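PDB 4M88: extracellular ligand-binding receptor from Verminephrobacter eiseniae, which probably binds a small solute, likely an amino acid, outside the cytoplasm and delivers it to an ABC transporter. Local coordinates for residues 15-20 with 77-82; 30-35 with 46-51; 52-57 with 61-66; 119-124 with 328-333; 213-218 with 227-232. All coordinates share one frame; numbering follows the deposited sequence.

Interaction 1 (15-20 with 77-82); sequences GPLAAD and SPMGSA
The backbones that carry L17 and M79 stay well apart. The closest CA atoms are L17 CA and G80 CA, at 8.3 Å. Residues 15-18 form a type I turn, closed by the bond from A18 N to G15 O at 3.1 Å. L17 is the N-cap of helix 18-37, and G80 holds the same position for helix 81-89. Both segments lead into helices, and side chains bridge the gap between them. M79, a selenomethionine, does most of this. Its CG lies anti to the backbone N (chi1 165°), and a bend at chi3 (-91°) carries CE over to D20. L17 crosses it obliquely: L17 CD2 rests on M79 CG at 3.7 Å and lies 3.9 Å from M79 SE. Further out, M79 SE and D20 CB are 4.0 Å apart. D20 gives its CB and backbone C; its OD1 is hydrogen-bonded to Q237. F287 of helix 286-303 touches both D20 and M79, and P209 of helix 208-220 touches L17. Helix N termini that follow parallel strands in this way are consistent with the cleft side of a lobe, as in periplasmic binding proteins of the leucine-binding family.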
# COMPACT_ATOMS: atom_id res chain seq x y z
N GLY A 15 -11.92 0.47 13.50
CA GLY A 15 -11.34 -0.85 13.57
C GLY A 15 -9.83 -0.81 13.58
O GLY A 15 -9.24 0.25 13.76
N PRO A 16 -9.19 -1.96 13.37
CA PRO A 16 -7.75 -2.10 13.60
C PRO A 16 -6.89 -1.35 12.60
O PRO A 16 -5.69 -1.20 12.84
CB PRO A 16 -7.51 -3.61 13.50
CG PRO A 16 -8.63 -4.13 12.69
CD PRO A 16 -9.82 -3.24 13.00
N LEU A 17 -7.47 -0.90 11.49
CA LEU A 17 -6.71 -0.11 10.52
C LEU A 17 -7.05 1.38 10.56
O LEU A 17 -6.72 2.11 9.63
CB LEU A 17 -6.91 -0.63 9.10
CG LEU A 17 -5.85 -1.60 8.58
CD1 LEU A 17 -5.82 -2.80 9.46
CD2 LEU A 17 -6.16 -2.01 7.16
N ALA A 18 -7.71 1.82 11.62
CA ALA A 18 -8.19 3.21 11.71
C ALA A 18 -7.10 4.24 11.42
O ALA A 18 -7.32 5.20 10.68
CB ALA A 18 -8.81 3.47 13.07
N ALA A 19 -5.92 4.05 12.01
CA ALA A 19 -4.83 5.03 11.85
C ALA A 19 -4.32 5.07 10.42
O ALA A 19 -3.95 6.13 9.90
CB ALA A 19 -3.70 4.74 12.81
N ASP A 20 -4.26 3.92 9.77
CA ASP A 20 -3.72 3.88 8.42
C ASP A 20 -4.71 4.42 7.41
O ASP A 20 -4.32 5.07 6.44
CB ASP A 20 -3.27 2.47 8.06
CG ASP A 20 -2.07 2.01 8.89
OD1 ASP A 20 -1.30 2.87 9.38
OD2 ASP A 20 -1.89 0.79 9.04
N SER A 77 -8.12 4.53 -3.60
CA SER A 77 -7.36 3.67 -2.68
C SER A 77 -8.18 2.97 -1.58
O SER A 77 -7.95 3.21 -0.39
CB SER A 77 -6.20 4.46 -2.07
OG SER A 77 -5.22 3.59 -1.54
N PRO A 78 -9.13 2.10 -1.97
CA PRO A 78 -9.74 1.26 -0.93
C PRO A 78 -8.67 0.43 -0.24
O PRO A 78 -7.67 0.03 -0.86
CB PRO A 78 -10.71 0.37 -1.70
CG PRO A 78 -10.19 0.37 -3.13
CD PRO A 78 -9.62 1.76 -3.32
N MSE A 79 -8.89 0.19 1.05
CA MSE A 79 -7.93 -0.49 1.90
C MSE A 79 -8.60 -1.62 2.68
O MSE A 79 -9.65 -1.41 3.31
CB MSE A 79 -7.30 0.52 2.86
CG MSE A 79 -6.55 -0.12 4.01
SE MSE A 79 -5.79 1.28 5.15
CE MSE A 79 -4.08 1.40 4.25
N GLY A 80 -8.01 -2.81 2.62
CA GLY A 80 -8.53 -3.95 3.34
C GLY A 80 -8.69 -5.13 2.41
O GLY A 80 -9.37 -5.02 1.38
N SER A 81 -8.06 -6.26 2.76
CA SER A 81 -8.18 -7.49 1.98
C SER A 81 -9.62 -7.95 1.77
O SER A 81 -10.02 -8.26 0.64
CB SER A 81 -7.41 -8.62 2.67
OG SER A 81 -6.06 -8.24 2.91
N ALA A 82 -10.39 -8.01 2.85
CA ALA A 82 -11.76 -8.51 2.79
C ALA A 82 -12.61 -7.62 1.91
O ALA A 82 -13.42 -8.11 1.12
CB ALA A 82 -12.36 -8.60 4.19

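Interaction 2 (30-35 with 46-51); sequences AYLAQA and LTLFEA
The beta-alpha-beta unit of strand 4-11, helix 18-37 and strand 45-52 is packed together here, with L32 and A35 of the helix set on L46 and L48 of the strand. The two short segments run almost antiparallel, at 158°, and their axes approach to 8.5 Å. L32 is the central residue. Its chi1 of -64° sets CG toward the strand, where the two methyls take different partners. L32 CD2 meets L46 CD2 at 3.8 Å, and L46 CB is almost as near. L32 CD1 presses on L48 CB at 3.7 Å. In both pairs the side chains cross at about a right angle. L46 and L48 are two positions apart on the strand, so both turn the same face to the helix, while T47 between them points away. L48 gives its CB to this contact rather than its methyls. The unit is a crossover between neighbouring parallel strands of the five-stranded sheet, and the helix covers one face of that sheet. L7 of strand 4-11 touches both L32 and L46, which makes the packing continuous from one strand to the next. L46 also divides its two methyls. While CD2 takes L32, L46 CD1 lies against A35 CB at 3.8 Å, one helical turn further on. The contact is wholly apolar across the segments. Nearby, the start of the strand is tied to the helix end by the bond from L46 N to N36 OD1. On the other side of the helix, Q34 is hydrogen-bonded to Y292 and to the backbone O of E269.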
# COMPACT_ATOMS: atom_id res chain seq x y z
N ALA A 30 -4.94 16.37 1.34
CA ALA A 30 -3.81 17.25 1.10
C ALA A 30 -3.68 17.53 -0.40
O ALA A 30 -3.52 18.69 -0.80
CB ALA A 30 -2.52 16.66 1.65
N TYR A 31 -3.78 16.50 -1.24
CA TYR A 31 -3.73 16.75 -2.68
C TYR A 31 -4.91 17.59 -3.16
O TYR A 31 -4.73 18.57 -3.90
CB TYR A 31 -3.65 15.47 -3.51
CG TYR A 31 -3.77 15.83 -4.98
CD1 TYR A 31 -2.73 16.46 -5.65
CD2 TYR A 31 -4.96 15.60 -5.68
CE1 TYR A 31 -2.85 16.83 -6.98
CE2 TYR A 31 -5.09 15.97 -7.01
CZ TYR A 31 -4.03 16.58 -7.66
OH TYR A 31 -4.15 16.93 -8.99
N LEU A 32 -6.12 17.19 -2.77
CA LEU A 32 -7.33 17.90 -3.20
C LEU A 32 -7.31 19.38 -2.85
O LEU A 32 -7.73 20.22 -3.64
CB LEU A 32 -8.59 17.24 -2.65
CG LEU A 32 -8.80 15.81 -3.16
CD1 LEU A 32 -10.16 15.30 -2.71
CD2 LEU A 32 -8.66 15.72 -4.67
N ALA A 33 -6.82 19.72 -1.65
CA ALA A 33 -6.70 21.11 -1.26
C ALA A 33 -5.69 21.86 -2.15
O ALA A 33 -5.91 23.01 -2.52
CB ALA A 33 -6.31 21.23 0.23
N GLN A 34 -4.58 21.19 -2.46
CA GLN A 34 -3.55 21.74 -3.32
C GLN A 34 -4.16 21.93 -4.71
O GLN A 34 -4.03 22.99 -5.33
CB GLN A 34 -2.35 20.77 -3.34
CG GLN A 34 -1.03 21.33 -3.87
CD GLN A 34 0.13 20.33 -3.79
OE1 GLN A 34 0.04 19.21 -4.29
NE2 GLN A 34 1.24 20.75 -3.17
N ALA A 35 -4.87 20.90 -5.19
CA ALA A 35 -5.52 20.96 -6.50
C ALA A 35 -6.53 22.10 -6.58
O ALA A 35 -6.61 22.81 -7.58
CB ALA A 35 -6.17 19.63 -6.84
N LEU A 46 -12.68 20.07 -6.74
CA LEU A 46 -12.69 18.66 -6.38
C LEU A 46 -13.24 18.49 -4.97
O LEU A 46 -12.89 19.25 -4.07
CB LEU A 46 -11.27 18.10 -6.46
CG LEU A 46 -10.71 17.94 -7.88
CD1 LEU A 46 -9.63 18.95 -8.17
CD2 LEU A 46 -10.17 16.55 -8.08
N THR A 47 -14.13 17.52 -4.78
CA THR A 47 -14.66 17.25 -3.45
C THR A 47 -14.50 15.78 -3.13
O THR A 47 -14.46 14.94 -4.03
CB THR A 47 -16.14 17.64 -3.33
OG1 THR A 47 -16.87 17.05 -4.42
CG2 THR A 47 -16.29 19.13 -3.41
N LEU A 48 -14.39 15.47 -1.84
CA LEU A 48 -14.22 14.10 -1.41
C LEU A 48 -15.33 13.75 -0.45
O LEU A 48 -15.64 14.52 0.47
CB LEU A 48 -12.88 13.92 -0.70
CG LEU A 48 -12.59 12.50 -0.23
CD1 LEU A 48 -12.30 11.56 -1.41
CD2 LEU A 48 -11.44 12.48 0.78
N PHE A 49 -15.97 12.61 -0.65
CA PHE A 49 -16.81 12.09 0.42
C PHE A 49 -16.17 10.82 0.92
O PHE A 49 -15.35 10.21 0.22
CB PHE A 49 -18.23 11.84 -0.05
CG PHE A 49 -18.36 10.69 -0.97
CD1 PHE A 49 -18.63 9.42 -0.48
CD2 PHE A 49 -18.21 10.86 -2.34
CE1 PHE A 49 -18.74 8.34 -1.33
CE2 PHE A 49 -18.33 9.79 -3.20
CZ PHE A 49 -18.59 8.53 -2.71
N GLU A 50 -16.52 10.44 2.14
CA GLU A 50 -15.90 9.31 2.80
C GLU A 50 -16.97 8.38 3.30
O GLU A 50 -18.09 8.81 3.60
CB GLU A 50 -15.03 9.77 3.97
CG GLU A 50 -13.85 10.63 3.55
CD GLU A 50 -13.80 11.97 4.26
OE1 GLU A 50 -14.84 12.40 4.80
OE2 GLU A 50 -12.72 12.59 4.26
N ALA A 51 -16.62 7.11 3.43
CA ALA A 51 -17.56 6.14 3.96
C ALA A 51 -16.74 5.08 4.66
O ALA A 51 -15.69 4.68 4.16
CB ALA A 51 -18.40 5.54 2.84

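Interaction 3 (52-57 with 61-66); sequences DDRFSG and AEQFPK
D52 meets Q63 through its backbone: D52 O lies 3.5 Å from Q63 CG. The bend of Q63 at chi2 (-51°) folds its amide back beside the same carbonyl. The side chain of D52 turns the other way. D52 OD1 accepts from R54 N at 2.8 Å, an Asx turn, and D52 OD2 is hydrogen-bonded to T14. D53 forms a second Asx turn, with F55 N bound to D53 OD1 at 2.8 Å. Its carbonyl is taken as well, by S56 OG at 3.0 Å from D53 O and by the backbone N of S56. R54 and F55, both with positive phi, lie within these overlapping turns. R54 then sends its side chain out to the helix. A bend at chi3 turns the guanidinium edge to E62, and R54 NH2 makes a salt bridge to E62 OE1 at 3.3 Å, with an N-H...O angle of 158°. The acceptor lies near the guanidinium plane, yet the donor comes from above the carboxylate plane; the two planes are 36° apart. The bridge is long, and it sits at the surface. E58 places a second carboxylate near E62 OE2, so the arginine may ease the repulsion between them. This is the loop that leads from strand 45-52 into helix 57-68 in the first lobe of the binding-protein fold. S56 is the N-cap, and its OG accepts from G59 N. G57 begins the helix: A61 N bonds to G57 O at 2.9 Å, almost straight, and A61 CB rests against that same oxygen at 3.5 Å.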
# COMPACT_ATOMS: atom_id res chain seq x y z
N ASP A 52 -17.22 4.63 5.82
CA ASP A 52 -16.49 3.67 6.65
C ASP A 52 -16.97 2.25 6.38
O ASP A 52 -18.15 1.95 6.58
CB ASP A 52 -16.71 4.05 8.12
CG ASP A 52 -16.01 3.11 9.09
OD1 ASP A 52 -15.07 2.39 8.70
OD2 ASP A 52 -16.40 3.11 10.28
N ASP A 53 -16.06 1.38 5.94
CA ASP A 53 -16.39 -0.03 5.70
C ASP A 53 -16.10 -0.90 6.91
O ASP A 53 -16.40 -2.10 6.92
CB ASP A 53 -15.70 -0.58 4.42
CG ASP A 53 -14.16 -0.64 4.53
OD1 ASP A 53 -13.62 -1.01 5.60
OD2 ASP A 53 -13.47 -0.33 3.51
N ARG A 54 -15.52 -0.28 7.95
CA ARG A 54 -15.31 -0.94 9.24
C ARG A 54 -14.39 -2.16 9.16
O ARG A 54 -14.51 -3.09 9.97
CB ARG A 54 -16.64 -1.34 9.89
CG ARG A 54 -17.66 -0.22 9.96
CD ARG A 54 -18.93 -0.64 10.69
NE ARG A 54 -19.59 -1.79 10.07
CZ ARG A 54 -20.38 -1.71 8.99
NH1 ARG A 54 -20.60 -0.54 8.40
NH2 ARG A 54 -20.94 -2.81 8.51
N PHE A 55 -13.48 -2.17 8.19
CA PHE A 55 -12.56 -3.29 7.98
C PHE A 55 -13.28 -4.62 7.78
O PHE A 55 -12.90 -5.64 8.37
CB PHE A 55 -11.56 -3.42 9.14
CG PHE A 55 -10.34 -4.23 8.79
CD1 PHE A 55 -9.66 -4.00 7.60
CD2 PHE A 55 -9.87 -5.21 9.65
CE1 PHE A 55 -8.54 -4.73 7.27
CE2 PHE A 55 -8.75 -5.95 9.33
CZ PHE A 55 -8.08 -5.71 8.14
N SER A 56 -14.32 -4.62 6.95
CA SER A 56 -15.05 -5.85 6.64
C SER A 56 -15.55 -5.85 5.19
O SER A 56 -15.81 -4.79 4.61
CB SER A 56 -16.25 -6.02 7.57
OG SER A 56 -17.16 -4.96 7.39
N GLY A 57 -15.69 -7.03 4.62
CA GLY A 57 -16.27 -7.15 3.29
C GLY A 57 -17.72 -6.69 3.32
O GLY A 57 -18.19 -6.00 2.40
N ALA A 61 -19.44 -3.87 0.97
CA ALA A 61 -20.63 -4.17 0.18
C ALA A 61 -21.76 -3.20 0.47
O ALA A 61 -22.47 -2.76 -0.44
CB ALA A 61 -21.09 -5.60 0.44
N GLU A 62 -21.95 -2.88 1.75
CA GLU A 62 -22.97 -1.91 2.16
C GLU A 62 -22.70 -0.50 1.66
O GLU A 62 -23.61 0.20 1.22
CB GLU A 62 -23.08 -1.89 3.69
CG GLU A 62 -23.62 -3.17 4.29
CD GLU A 62 -23.60 -3.14 5.81
OE1 GLU A 62 -23.31 -2.07 6.39
OE2 GLU A 62 -23.86 -4.20 6.43
N GLN A 63 -21.44 -0.06 1.74
CA GLN A 63 -21.11 1.32 1.38
C GLN A 63 -21.01 1.58 -0.12
O GLN A 63 -21.21 2.71 -0.56
CB GLN A 63 -19.81 1.75 2.06
CG GLN A 63 -19.92 1.83 3.58
CD GLN A 63 -21.12 2.64 4.03
OE1 GLN A 63 -21.42 3.69 3.45
NE2 GLN A 63 -21.82 2.15 5.04
N PHE A 64 -20.68 0.56 -0.90
CA PHE A 64 -20.44 0.76 -2.32
C PHE A 64 -21.62 1.41 -3.06
O PHE A 64 -21.42 2.43 -3.72
CB PHE A 64 -19.97 -0.53 -3.01
CG PHE A 64 -19.61 -0.35 -4.46
CD1 PHE A 64 -18.33 0.05 -4.82
CD2 PHE A 64 -20.54 -0.59 -5.46
CE1 PHE A 64 -17.99 0.22 -6.16
CE2 PHE A 64 -20.21 -0.44 -6.80
CZ PHE A 64 -18.93 -0.02 -7.16
N PRO A 65 -22.84 0.85 -2.94
CA PRO A 65 -23.92 1.49 -3.69
C PRO A 65 -24.25 2.89 -3.16
O PRO A 65 -24.62 3.77 -3.94
CB PRO A 65 -25.11 0.53 -3.49
CG PRO A 65 -24.77 -0.26 -2.27
CD PRO A 65 -23.28 -0.42 -2.33
N LYS A 66 -24.08 3.10 -1.85
CA LYS A 66 -24.31 4.44 -1.29
C LYS A 66 -23.30 5.42 -1.88
O LYS A 66 -23.64 6.56 -2.18
CB LYS A 66 -24.20 4.41 0.23
CG LYS A 66 -25.21 3.50 0.89
CD LYS A 66 -24.96 3.40 2.39
CE LYS A 66 -26.19 2.87 3.12
NZ LYS A 66 -25.96 2.77 4.59

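Interaction 4 (119-124 with 328-333); sequences FHVRAG and GGFHLD
Chi1 of 176° puts V121 CG1 anti to the backbone N, where it meets F330. In F330, CG is also anti to N (chi1 -178°), which carries the ring out to V121. L332 differs: its CG lies beside the backbone N, which puts its methyls next to the ring of F330. V121 CG1 touches F330 CE2 at 4.1 Å and L332 CD1 at 4.2 Å, so one methyl serves both partners. The carbonyl oxygen of V121 also touches both residues. V121 O is 3.9 Å from F330 CZ, in the plane of the ring at its edge, and 3.9 Å from L332 CD2. This oxygen is buried and has no hydrogen-bond partner. The C-H edge of the ring may offer it slight electrostatic compensation. N102 OD1 accepts from the backbone N of both V121 and R122, which would hold this loop. F256 meets the ring of F330 with its own. The contact sets the loop before helix 125-138 against the small hairpin of strands 325-327 and 330-332. V121 also touches V101 of strand 99-101, and T297 of helix 286-303 packs on both V121 and L332.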
# COMPACT_ATOMS: atom_id res chain seq x y z
N PHE A 119 -7.33 0.20 -11.06
CA PHE A 119 -5.97 0.60 -11.46
C PHE A 119 -5.07 0.62 -10.24
O PHE A 119 -5.53 0.94 -9.15
CB PHE A 119 -5.98 2.01 -12.09
CG PHE A 119 -6.63 2.06 -13.44
CD1 PHE A 119 -5.86 2.04 -14.59
CD2 PHE A 119 -8.02 2.11 -13.55
CE1 PHE A 119 -6.46 2.08 -15.85
CE2 PHE A 119 -8.63 2.15 -14.81
CZ PHE A 119 -7.84 2.13 -15.96
N HIS A 120 -3.79 0.27 -10.41
CA HIS A 120 -2.91 0.15 -9.25
C HIS A 120 -1.76 1.14 -9.34
O HIS A 120 -1.07 1.19 -10.35
CB HIS A 120 -2.36 -1.27 -9.14
CG HIS A 120 -3.44 -2.30 -9.13
ND1 HIS A 120 -4.12 -2.64 -7.98
CD2 HIS A 120 -4.01 -3.02 -10.13
CE1 HIS A 120 -5.05 -3.55 -8.27
NE2 HIS A 120 -5.00 -3.78 -9.57
N VAL A 121 -1.59 1.94 -8.30
CA VAL A 121 -0.54 2.95 -8.27
C VAL A 121 0.72 2.39 -7.59
O VAL A 121 1.83 2.72 -7.97
CB VAL A 121 -1.03 4.24 -7.57
CG1 VAL A 121 0.08 5.25 -7.46
CG2 VAL A 121 -2.20 4.84 -8.36
N ARG A 122 0.54 1.54 -6.59
CA ARG A 122 1.69 0.93 -5.92
C ARG A 122 2.10 -0.34 -6.65
O ARG A 122 1.27 -1.02 -7.26
CB ARG A 122 1.35 0.57 -4.47
CG ARG A 122 0.16 -0.39 -4.37
CD ARG A 122 0.12 -1.08 -3.03
NE ARG A 122 0.34 -0.12 -1.95
CZ ARG A 122 1.04 -0.37 -0.85
NH1 ARG A 122 1.19 0.56 0.08
NH2 ARG A 122 1.58 -1.57 -0.68
N ALA A 123 3.39 -0.66 -6.58
CA ALA A 123 3.86 -1.94 -7.08
C ALA A 123 3.17 -3.06 -6.30
O ALA A 123 2.76 -2.87 -5.15
CB ALA A 123 5.38 -2.05 -6.93
N GLY A 124 3.04 -4.23 -6.93
CA GLY A 124 2.36 -5.33 -6.26
C GLY A 124 3.22 -6.05 -5.23
O GLY A 124 4.45 -5.96 -5.27
N GLY A 328 6.33 14.47 -10.79
CA GLY A 328 7.44 14.96 -9.98
C GLY A 328 8.55 13.95 -9.72
O GLY A 328 9.18 13.98 -8.67
N GLY A 329 8.79 13.06 -10.68
CA GLY A 329 9.83 12.07 -10.49
C GLY A 329 9.31 10.67 -10.26
O GLY A 329 10.07 9.70 -10.34
N PHE A 330 8.02 10.56 -9.93
CA PHE A 330 7.39 9.26 -9.78
C PHE A 330 6.62 8.96 -11.06
O PHE A 330 5.71 9.71 -11.44
CB PHE A 330 6.45 9.25 -8.57
CG PHE A 330 5.79 7.91 -8.32
CD1 PHE A 330 6.52 6.86 -7.77
CD2 PHE A 330 4.45 7.71 -8.63
CE1 PHE A 330 5.93 5.63 -7.55
CE2 PHE A 330 3.85 6.48 -8.40
CZ PHE A 330 4.59 5.44 -7.86
N HIS A 331 7.01 7.89 -11.73
CA HIS A 331 6.45 7.57 -13.04
C HIS A 331 5.32 6.57 -12.91
O HIS A 331 5.36 5.68 -12.05
CB HIS A 331 7.52 6.97 -13.95
CG HIS A 331 8.67 7.90 -14.22
ND1 HIS A 331 8.95 8.39 -15.48
CD2 HIS A 331 9.62 8.40 -13.40
CE1 HIS A 331 10.01 9.17 -15.41
NE2 HIS A 331 10.44 9.19 -14.16
N LEU A 332 4.33 6.71 -13.79
CA LEU A 332 3.22 5.77 -13.88
C LEU A 332 2.91 5.56 -15.34
O LEU A 332 2.96 6.51 -16.14
CB LEU A 332 1.97 6.33 -13.21
CG LEU A 332 1.89 6.25 -11.69
CD1 LEU A 332 0.64 6.96 -11.23
CD2 LEU A 332 1.86 4.80 -11.25
N ASP A 333 2.56 4.33 -15.69
CA ASP A 333 2.17 4.01 -17.06
C ASP A 333 1.15 2.88 -17.02
O ASP A 333 1.46 1.80 -16.53
CB ASP A 333 3.39 3.55 -17.86
CG ASP A 333 3.09 3.36 -19.34
OD1 ASP A 333 1.96 3.65 -19.78
OD2 ASP A 333 4.01 2.92 -20.08

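Interaction 5 (213-218 with 227-232); sequences AGIAAL and LFVLSY
No flat group enters this contact: I215 and L218 meet L227 and V229 through aliphatic branches alone, with no ring face or edge between them. The two rings of 227-232 do not touch 213-218. F228 points away from helix 208-220 and packs on I132. Y232 packs on P208 and I211, earlier in the same helix, and is hydrogen-bonded through OH to D125 and to the backbone N of G106. The helix and strand segments run nearly antiparallel, at 176°, with axes 10.5 Å apart, so side chains have to span the space. L227 lies at the centre and splits its methyls between two helix residues. L227 CD1 meets I215 CG2 at 3.8 Å. L227 CD2 meets L218 CD1 at 4.0 Å, where the two leucines lie alongside one another, running opposite ways. I215 also has two partners. Its CG2 is anti to the backbone N and takes L227. Its other branch stays extended (chi2 172°) and carries CD1 further along the strand. There I215 CD1 touches V229 CG1 at 4.1 Å, across it at about a right angle. L227 and V229 therefore face the helix together, with F228 turned to the opposite side between them. I211, one turn before I215, adds to the cover on V229. The contact lies in the beta-alpha-beta unit of strand 201-205, helix 208-220 and strand 227-229, in the lobe built on the mixed sheet. Strand 227-229 runs between strands 201-205 and 250-254. Helix 184-195 flanks helix 208-220, with I194 on L218, while helix 125-138 covers the face that receives F228.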
# COMPACT_ATOMS: atom_id res chain seq x y z
N ALA A 213 2.70 -6.24 15.34
CA ALA A 213 2.61 -7.24 16.39
C ALA A 213 3.57 -8.39 16.15
O ALA A 213 4.14 -8.92 17.10
CB ALA A 213 1.20 -7.76 16.51
N GLY A 214 3.76 -8.76 14.87
CA GLY A 214 4.64 -9.87 14.53
C GLY A 214 6.09 -9.53 14.79
O GLY A 214 6.86 -10.35 15.29
N ILE A 215 6.48 -8.31 14.44
CA ILE A 215 7.83 -7.86 14.74
C ILE A 215 8.07 -7.91 16.25
O ILE A 215 9.10 -8.41 16.70
CB ILE A 215 8.09 -6.44 14.22
CG1 ILE A 215 8.06 -6.43 12.69
CG2 ILE A 215 9.43 -5.93 14.72
CD1 ILE A 215 8.12 -5.03 12.07
N ALA A 216 7.13 -7.39 17.03
CA ALA A 216 7.33 -7.34 18.47
C ALA A 216 7.44 -8.75 19.04
O ALA A 216 8.27 -9.00 19.91
CB ALA A 216 6.20 -6.59 19.14
N ALA A 217 6.61 -9.66 18.54
CA ALA A 217 6.63 -11.04 19.01
C ALA A 217 7.95 -11.72 18.67
O ALA A 217 8.51 -12.46 19.49
CB ALA A 217 5.46 -11.81 18.43
N LEU A 218 8.44 -11.49 17.45
CA LEU A 218 9.72 -12.05 17.04
C LEU A 218 10.87 -11.53 17.92
O LEU A 218 11.68 -12.31 18.41
CB LEU A 218 9.98 -11.79 15.55
CG LEU A 218 9.13 -12.59 14.57
CD1 LEU A 218 9.24 -12.02 13.16
CD2 LEU A 218 9.51 -14.08 14.57
N LEU A 227 14.64 -8.66 9.81
CA LEU A 227 13.25 -8.93 9.51
C LEU A 227 12.92 -8.08 8.29
O LEU A 227 13.46 -6.98 8.13
CB LEU A 227 12.37 -8.51 10.69
CG LEU A 227 12.78 -9.03 12.07
CD1 LEU A 227 11.80 -8.49 13.13
CD2 LEU A 227 12.81 -10.55 12.11
N PHE A 228 12.07 -8.59 7.41
CA PHE A 228 11.72 -7.86 6.20
C PHE A 228 10.21 -7.73 6.14
O PHE A 228 9.48 -8.69 6.44
CB PHE A 228 12.21 -8.58 4.95
CG PHE A 228 13.65 -9.01 5.02
CD1 PHE A 228 14.67 -8.09 4.93
CD2 PHE A 228 13.97 -10.35 5.18
CE1 PHE A 228 16.00 -8.49 5.00
CE2 PHE A 228 15.29 -10.77 5.25
CZ PHE A 228 16.30 -9.83 5.16
N VAL A 229 9.74 -6.56 5.76
CA VAL A 229 8.30 -6.34 5.65
C VAL A 229 8.00 -5.60 4.37
O VAL A 229 8.87 -4.95 3.80
CB VAL A 229 7.75 -5.52 6.84
CG1 VAL A 229 8.06 -6.21 8.16
CG2 VAL A 229 8.31 -4.11 6.83
N LEU A 230 6.75 -5.71 3.91
CA LEU A 230 6.33 -5.04 2.69
C LEU A 230 5.82 -3.64 3.00
O LEU A 230 5.90 -3.18 4.14
CB LEU A 230 5.24 -5.86 1.99
CG LEU A 230 5.61 -7.32 1.69
CD1 LEU A 230 4.48 -8.02 0.94
CD2 LEU A 230 6.89 -7.38 0.90
N SER A 231 5.30 -2.96 1.97
CA SER A 231 4.93 -1.55 2.07
C SER A 231 3.68 -1.28 2.92
O SER A 231 2.74 -0.66 2.43
CB SER A 231 4.69 -0.98 0.68
OG SER A 231 5.90 -0.86 -0.04
N TYR A 232 3.68 -1.70 4.18
CA TYR A 232 2.46 -1.55 5.00
C TYR A 232 2.63 -0.96 6.40
O TYR A 232 1.66 -0.82 7.15
CB TYR A 232 1.71 -2.88 5.07
CG TYR A 232 1.34 -3.33 3.68
CD1 TYR A 232 0.45 -2.60 2.92
CD2 TYR A 232 1.94 -4.45 3.11
CE1 TYR A 232 0.13 -2.97 1.63
CE2 TYR A 232 1.62 -4.84 1.82
CZ TYR A 232 0.72 -4.10 1.09
OH TYR A 232 0.40 -4.48 -0.20

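Overall arrangement
From the N terminus, interaction 1 closes the first long loop, from 15-20 to 77-82. Interactions 2 and 3 are nested inside it, in series. Interaction 2 shares helix 18-37 with interaction 1, and interaction 3 follows directly from strand 45-52. F55 of interaction 3 packs on P16 and L17 of interaction 1. Later, interaction 4 spans about 200 residues, joining the loop after edge strand 118-119 to the hairpin at 325-332. Interaction 5, in the lobe of the mixed sheet, is nested within it. These two touch where R122 NH1 lies 3.1 Å from S231 O, a probable hydrogen bond between the lobes. Interactions 2 and 5 are the most distant pair, with centres about 32 Å apart.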